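MccB protein (Escherichia coli, PDB 6OM4) takes part in the biosynthesis of the Trojan horse antibiotic microcin C7, binding the N-formylated peptide MccA and probably using ATP to join a nucleotide to it. Local coordinates at residues A[207-212]-A[221-226]; A[246-251]-A[256-261]. All blocks are in the same frame, centred on the assembly; numbering follows the deposited sequence.

Contact 1 of 2, residues A[207-212]-A[221-226]; sequences DIWVVS and NWVNKY. With ND7 (5'-O-[(S)-amino(hydroxy)phosphoryl]adenosine), chain M.
Y226 N bonds W222 O at 2.9 Å, a helical turn bond that fixes the stretch of backbone from which the Y226 ring reaches W209. CG of Y226 lies anti to the backbone nitrogen (chi1 -180°), and from there the CE1 side of the ring meets the far corner of the indole, with W209 CH2 3.5 Å from Y226 CE1. The six-membered ring of W209 and the ring of Y226 meet by their borders, centroids 5.6 Å apart and planes turned by only 15°, neither ring lying over the other's face. The pyrrole end of the indole is held separately: W209 NE1 donates to P204 O, which satisfies its buried N-H and limits rotation of the ring. Along the same indole, V223 comes in at the edge, close to the ring plane, W209 CE3 lying 4.2 Å from V223 CG1. This is the first half of a beta-alpha-beta unit of the Rossmann-like ThiF fold: strand 208-211 enters, helix 219-230 runs back antiparallel against the sheet, and strand 234-240 follows parallel to the first. The short segments run antiparallel, at 171°, with axes 11.0 Å apart. One turn nearer the start of the helix than Y226, the same CG1 serves a second neighbour: V211 CG2 touches V223 CG1 at 3.7 Å, and the two valines lie alongside, pointing opposite ways, so that V223 lies against both W209 and V211. Y234 of the next strand packs on W209 and V211 too, while H201 stacks edge-to-face with Y226. Just beyond the strand, S212 belongs to the nucleotide pocket, its carbonyl O 3.5 Å from O4' of the bound phosphoramidate adenosine.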
# COMPACT_ATOMS: atom_id res chain seq x y z
N ASP A 207 10.63 -7.98 6.77
CA ASP A 207 9.19 -8.27 6.87
C ASP A 207 8.59 -8.38 5.46
O ASP A 207 7.69 -9.20 5.26
CB ASP A 207 8.48 -7.23 7.75
CG ASP A 207 8.88 -7.38 9.21
OD1 ASP A 207 8.28 -8.24 9.88
OD2 ASP A 207 9.82 -6.69 9.67
N ILE A 208 9.05 -7.51 4.54
CA ILE A 208 8.63 -7.49 3.14
C ILE A 208 9.69 -6.74 2.31
O ILE A 208 10.36 -5.80 2.81
CB ILE A 208 7.22 -6.87 2.99
CG1 ILE A 208 6.71 -7.04 1.56
CG2 ILE A 208 7.20 -5.41 3.47
CD1 ILE A 208 5.21 -6.84 1.40
N TRP A 209 9.88 -7.21 1.08
CA TRP A 209 10.60 -6.49 0.07
C TRP A 209 9.62 -5.70 -0.81
O TRP A 209 8.67 -6.28 -1.39
CB TRP A 209 11.37 -7.45 -0.83
CG TRP A 209 12.52 -8.16 -0.18
CD1 TRP A 209 12.94 -8.14 1.11
CD2 TRP A 209 13.42 -9.02 -0.89
NE1 TRP A 209 14.07 -8.93 1.25
CE2 TRP A 209 14.35 -9.52 0.04
CE3 TRP A 209 13.51 -9.41 -2.24
CZ2 TRP A 209 15.39 -10.36 -0.36
CZ3 TRP A 209 14.53 -10.25 -2.62
CH2 TRP A 209 15.41 -10.76 -1.68
N VAL A 210 9.98 -4.44 -1.04
CA VAL A 210 9.36 -3.66 -2.05
C VAL A 210 10.24 -3.78 -3.29
O VAL A 210 11.36 -3.29 -3.30
CB VAL A 210 9.20 -2.19 -1.63
CG1 VAL A 210 8.69 -1.36 -2.81
CG2 VAL A 210 8.30 -2.05 -0.40
N VAL A 211 9.69 -4.38 -4.34
CA VAL A 211 10.44 -4.67 -5.54
C VAL A 211 10.11 -3.58 -6.57
O VAL A 211 9.08 -3.64 -7.26
CB VAL A 211 10.18 -6.09 -6.07
CG1 VAL A 211 11.03 -6.37 -7.28
CG2 VAL A 211 10.39 -7.12 -4.98
N SER A 212 11.00 -2.58 -6.60
CA SER A 212 10.83 -1.34 -7.35
C SER A 212 12.05 -1.11 -8.26
O SER A 212 12.49 0.04 -8.45
CB SER A 212 10.56 -0.15 -6.42
OG SER A 212 11.37 -0.10 -5.22
N ASN A 221 11.19 -12.13 -12.33
CA ASN A 221 11.18 -13.63 -12.30
C ASN A 221 12.23 -14.16 -11.32
O ASN A 221 11.94 -15.10 -10.53
CB ASN A 221 11.34 -14.21 -13.70
CG ASN A 221 10.28 -13.71 -14.64
OD1 ASN A 221 10.50 -12.71 -15.33
ND2 ASN A 221 9.12 -14.36 -14.63
N TRP A 222 13.42 -13.55 -11.32
CA TRP A 222 14.46 -13.91 -10.38
C TRP A 222 13.98 -13.67 -8.94
O TRP A 222 14.22 -14.50 -8.04
CB TRP A 222 15.72 -13.09 -10.60
CG TRP A 222 16.44 -13.36 -11.87
CD1 TRP A 222 16.27 -14.42 -12.72
CD2 TRP A 222 17.52 -12.57 -12.39
NE1 TRP A 222 17.20 -14.34 -13.73
CE2 TRP A 222 17.92 -13.18 -13.59
CE3 TRP A 222 18.15 -11.39 -11.98
CZ2 TRP A 222 18.97 -12.67 -14.37
CZ3 TRP A 222 19.15 -10.86 -12.77
CH2 TRP A 222 19.56 -11.50 -13.94
N VAL A 223 13.44 -12.46 -8.72
CA VAL A 223 13.03 -12.08 -7.35
C VAL A 223 11.97 -13.06 -6.84
O VAL A 223 12.00 -13.52 -5.74
CB VAL A 223 12.52 -10.62 -7.33
CG1 VAL A 223 11.91 -10.30 -5.98
CG2 VAL A 223 13.63 -9.64 -7.67
N ASN A 224 11.00 -13.35 -7.69
CA ASN A 224 9.91 -14.22 -7.38
C ASN A 224 10.47 -15.58 -6.94
O ASN A 224 10.12 -16.09 -5.88
CB ASN A 224 8.98 -14.33 -8.57
CG ASN A 224 7.83 -15.29 -8.33
OD1 ASN A 224 7.80 -16.42 -8.86
ND2 ASN A 224 6.93 -14.87 -7.49
N LYS A 225 11.34 -16.18 -7.77
CA LYS A 225 11.89 -17.52 -7.48
C LYS A 225 12.67 -17.49 -6.16
O LYS A 225 12.44 -18.36 -5.28
CB LYS A 225 12.72 -18.03 -8.66
CG LYS A 225 13.67 -19.19 -8.34
CD LYS A 225 14.28 -19.86 -9.57
CE LYS A 225 13.26 -20.61 -10.41
NZ LYS A 225 13.87 -21.65 -11.28
N TYR A 226 13.53 -16.47 -5.99
CA TYR A 226 14.33 -16.32 -4.80
C TYR A 226 13.44 -16.21 -3.57
O TYR A 226 13.73 -16.86 -2.55
CB TYR A 226 15.26 -15.11 -4.86
CG TYR A 226 16.12 -14.93 -3.63
CD1 TYR A 226 15.66 -14.23 -2.54
CD2 TYR A 226 17.36 -15.54 -3.52
CE1 TYR A 226 16.41 -14.09 -1.39
CE2 TYR A 226 18.14 -15.38 -2.39
CZ TYR A 226 17.64 -14.71 -1.29
OH TYR A 226 18.43 -14.54 -0.19
O1A ND7 M . 13.68 3.65 -13.54
PA ND7 M . 12.83 3.80 -12.31
O2A ND7 M . 12.27 5.18 -11.99
N3A ND7 M . 11.56 2.70 -12.56
O5' ND7 M . 13.57 3.34 -10.98
C5' ND7 M . 14.19 2.02 -11.02
C4' ND7 M . 15.30 2.06 -9.93
C3' ND7 M . 16.49 2.92 -10.48
O3' ND7 M . 16.91 3.87 -9.58
C2' ND7 M . 17.52 1.79 -10.89
O2' ND7 M . 18.91 2.24 -10.65
C1' ND7 M . 17.26 0.76 -10.07
O4' ND7 M . 15.67 0.83 -9.75
N9 ND7 M . 17.47 -0.56 -10.59
C4 ND7 M . 18.17 -1.56 -9.98
C5 ND7 M . 18.11 -2.65 -10.77
N7 ND7 M . 17.36 -2.34 -11.86
C8 ND7 M . 16.97 -1.08 -11.72
N3 ND7 M . 18.86 -1.58 -8.82
C2 ND7 M . 19.45 -2.68 -8.46
N1 ND7 M . 19.42 -3.76 -9.23
C6 ND7 M . 18.76 -3.78 -10.36
N6 ND7 M . 18.74 -4.98 -11.18

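Contact 2 of 2, residues A[246-251]-A[256-261]; sequences FGPLYV and GCYECQ. With ZN (zinc ion), chain E.
CB of C257 rests 4.1 Å from CD1 of Y250, and its sulfur then turns from the tyrosine to the metal. A chi1 of 81° leaves SG flanked by both backbone branches, facing the metal. There C257 SG binds the zinc ion at 2.2 Å, and it also accepts a hydrogen bond from E259 N, 3.4 Å from C257 SG, with an N-H...S angle of 159°. C260 supplies a second ligand, its SG 2.3 Å from zinc, and C343 and C346 complete the Cys4 site. The C-x-x-C pair is spaced by a type I turn from C257 to C260, and the turn is tied back by C257 N donating to C260 SG at 3.3 Å. Such N-H...S bonds probably draw some negative charge off the thiolates.

Against this zinc-binding turn the strand presents two residues. The Y250 ring has G256 O at its edge and in plane, Y250 CD1 lying 3.6 Å from that oxygen. P248, preceded by a cis peptide, brings CD to the edge of the Y258 ring, with P248 CD 4.0 Å from Y258 CD1, the two side chains crossing at a slant. No direct hydrogen bond spans the segments; a water bridges them, donating to L249 O at 3.0 Å and also to G256 O. Y258 packs further on the backbone of the bound peptide. Helix 219-230 lies beside both halves, V228 meeting Y250 and I220 meeting Y258, while strand 243-250 runs between strands 234-240 and 321-326, with L249 packed on F309 of helix 292-311.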
# COMPACT_ATOMS: atom_id res chain seq x y z
N PHE A 246 0.25 -2.36 -9.50
CA PHE A 246 0.80 -2.77 -8.21
C PHE A 246 0.28 -4.16 -7.94
O PHE A 246 -0.77 -4.53 -8.44
CB PHE A 246 0.47 -1.83 -7.04
CG PHE A 246 -0.97 -1.80 -6.57
CD1 PHE A 246 -1.97 -1.26 -7.36
CD2 PHE A 246 -1.34 -2.30 -5.33
CE1 PHE A 246 -3.28 -1.19 -6.91
CE2 PHE A 246 -2.65 -2.28 -4.91
CZ PHE A 246 -3.63 -1.73 -5.69
N GLY A 247 1.07 -4.88 -7.16
CA GLY A 247 0.88 -6.29 -7.00
C GLY A 247 1.67 -7.11 -8.01
O GLY A 247 2.25 -6.62 -9.00
N PRO A 248 1.82 -8.42 -7.77
CA PRO A 248 1.20 -9.08 -6.62
C PRO A 248 1.95 -8.83 -5.30
O PRO A 248 3.12 -8.44 -5.29
CB PRO A 248 1.33 -10.54 -7.05
CG PRO A 248 2.67 -10.57 -7.73
CD PRO A 248 2.68 -9.31 -8.55
N LEU A 249 1.22 -9.03 -4.20
CA LEU A 249 1.80 -9.11 -2.87
C LEU A 249 1.92 -10.61 -2.56
O LEU A 249 0.91 -11.27 -2.39
CB LEU A 249 0.91 -8.35 -1.87
CG LEU A 249 1.12 -8.55 -0.38
CD1 LEU A 249 2.54 -8.81 0.02
CD2 LEU A 249 0.56 -7.39 0.43
N TYR A 250 3.15 -11.12 -2.64
CA TYR A 250 3.46 -12.53 -2.47
C TYR A 250 3.67 -12.79 -0.99
O TYR A 250 4.56 -12.18 -0.37
CB TYR A 250 4.74 -12.93 -3.23
CG TYR A 250 5.21 -14.30 -2.84
CD1 TYR A 250 4.42 -15.40 -3.11
CD2 TYR A 250 6.36 -14.49 -2.09
CE1 TYR A 250 4.79 -16.67 -2.70
CE2 TYR A 250 6.78 -15.77 -1.72
CZ TYR A 250 5.96 -16.85 -1.99
OH TYR A 250 6.32 -18.12 -1.59
N VAL A 251 2.89 -13.72 -0.44
CA VAL A 251 3.04 -14.16 0.96
C VAL A 251 3.28 -15.66 0.95
O VAL A 251 2.40 -16.38 0.51
CB VAL A 251 1.81 -13.79 1.80
CG1 VAL A 251 2.08 -14.12 3.26
CG2 VAL A 251 1.45 -12.32 1.64
N GLY A 256 -0.71 -16.68 -4.44
CA GLY A 256 0.00 -17.06 -5.65
C GLY A 256 1.31 -16.30 -5.78
O GLY A 256 1.51 -15.25 -5.14
N CYS A 257 2.22 -16.85 -6.60
CA CYS A 257 3.43 -16.16 -6.97
C CYS A 257 3.25 -15.58 -8.39
O CYS A 257 2.22 -15.77 -9.02
CB CYS A 257 4.66 -17.07 -6.85
SG CYS A 257 4.89 -18.17 -8.26
N TYR A 258 4.26 -14.84 -8.86
CA TYR A 258 4.23 -14.19 -10.16
C TYR A 258 4.00 -15.17 -11.32
O TYR A 258 3.45 -14.77 -12.34
CB TYR A 258 5.53 -13.42 -10.35
CG TYR A 258 5.51 -12.39 -11.46
CD1 TYR A 258 4.93 -11.14 -11.29
CD2 TYR A 258 6.15 -12.64 -12.66
CE1 TYR A 258 4.96 -10.19 -12.29
CE2 TYR A 258 6.19 -11.69 -13.67
CZ TYR A 258 5.62 -10.45 -13.47
OH TYR A 258 5.69 -9.53 -14.49
N GLU A 259 4.36 -16.45 -11.13
CA GLU A 259 4.31 -17.45 -12.25
C GLU A 259 3.14 -18.44 -12.11
O GLU A 259 2.90 -19.24 -13.00
CB GLU A 259 5.67 -18.13 -12.34
CG GLU A 259 6.73 -17.11 -12.69
CD GLU A 259 7.94 -17.54 -13.47
OE1 GLU A 259 7.92 -18.64 -14.08
OE2 GLU A 259 8.92 -16.79 -13.42
N CYS A 260 2.35 -18.33 -11.04
CA CYS A 260 1.28 -19.30 -10.83
C CYS A 260 0.33 -19.32 -12.02
O CYS A 260 -0.00 -20.39 -12.55
CB CYS A 260 0.46 -18.99 -9.58
SG CYS A 260 1.17 -19.66 -8.05
N GLN A 261 -0.15 -18.13 -12.41
CA GLN A 261 -1.07 -17.99 -13.52
C GLN A 261 -0.30 -17.36 -14.68
O GLN A 261 0.62 -16.59 -14.47
CB GLN A 261 -2.28 -17.12 -13.15
CG GLN A 261 -2.88 -17.48 -11.81
CD GLN A 261 -3.63 -18.78 -11.91
OE1 GLN A 261 -4.19 -19.10 -12.95
NE2 GLN A 261 -3.65 -19.54 -10.82
ZN ZN E . 3.47 -19.90 -8.13
O HOH W 1 -0.16 -12.70 -4.76

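Both contacts are buried and reach the same mixed sheet, their centres about 10 Å apart. Contact 1 packs a parallel strand next to the nucleotide pocket against its crossover helix by apolar and aromatic touches alone. Contact 2 sets an antiparallel strand against a loop without regular structure: zinc and N-H...S bonds shape the loop itself, while apolar packing, an in-plane carbonyl and a bridging water join it to the strand. Helix 219-230 is shared: it gives contact 1 one of its segments and flanks contact 2. N221 ND2 lies 2.7 Å from E259 OE2, a probable hydrogen bond between helix and zinc loop, and I208 CD1 meets L249 CD1 at 3.6 Å between the strands.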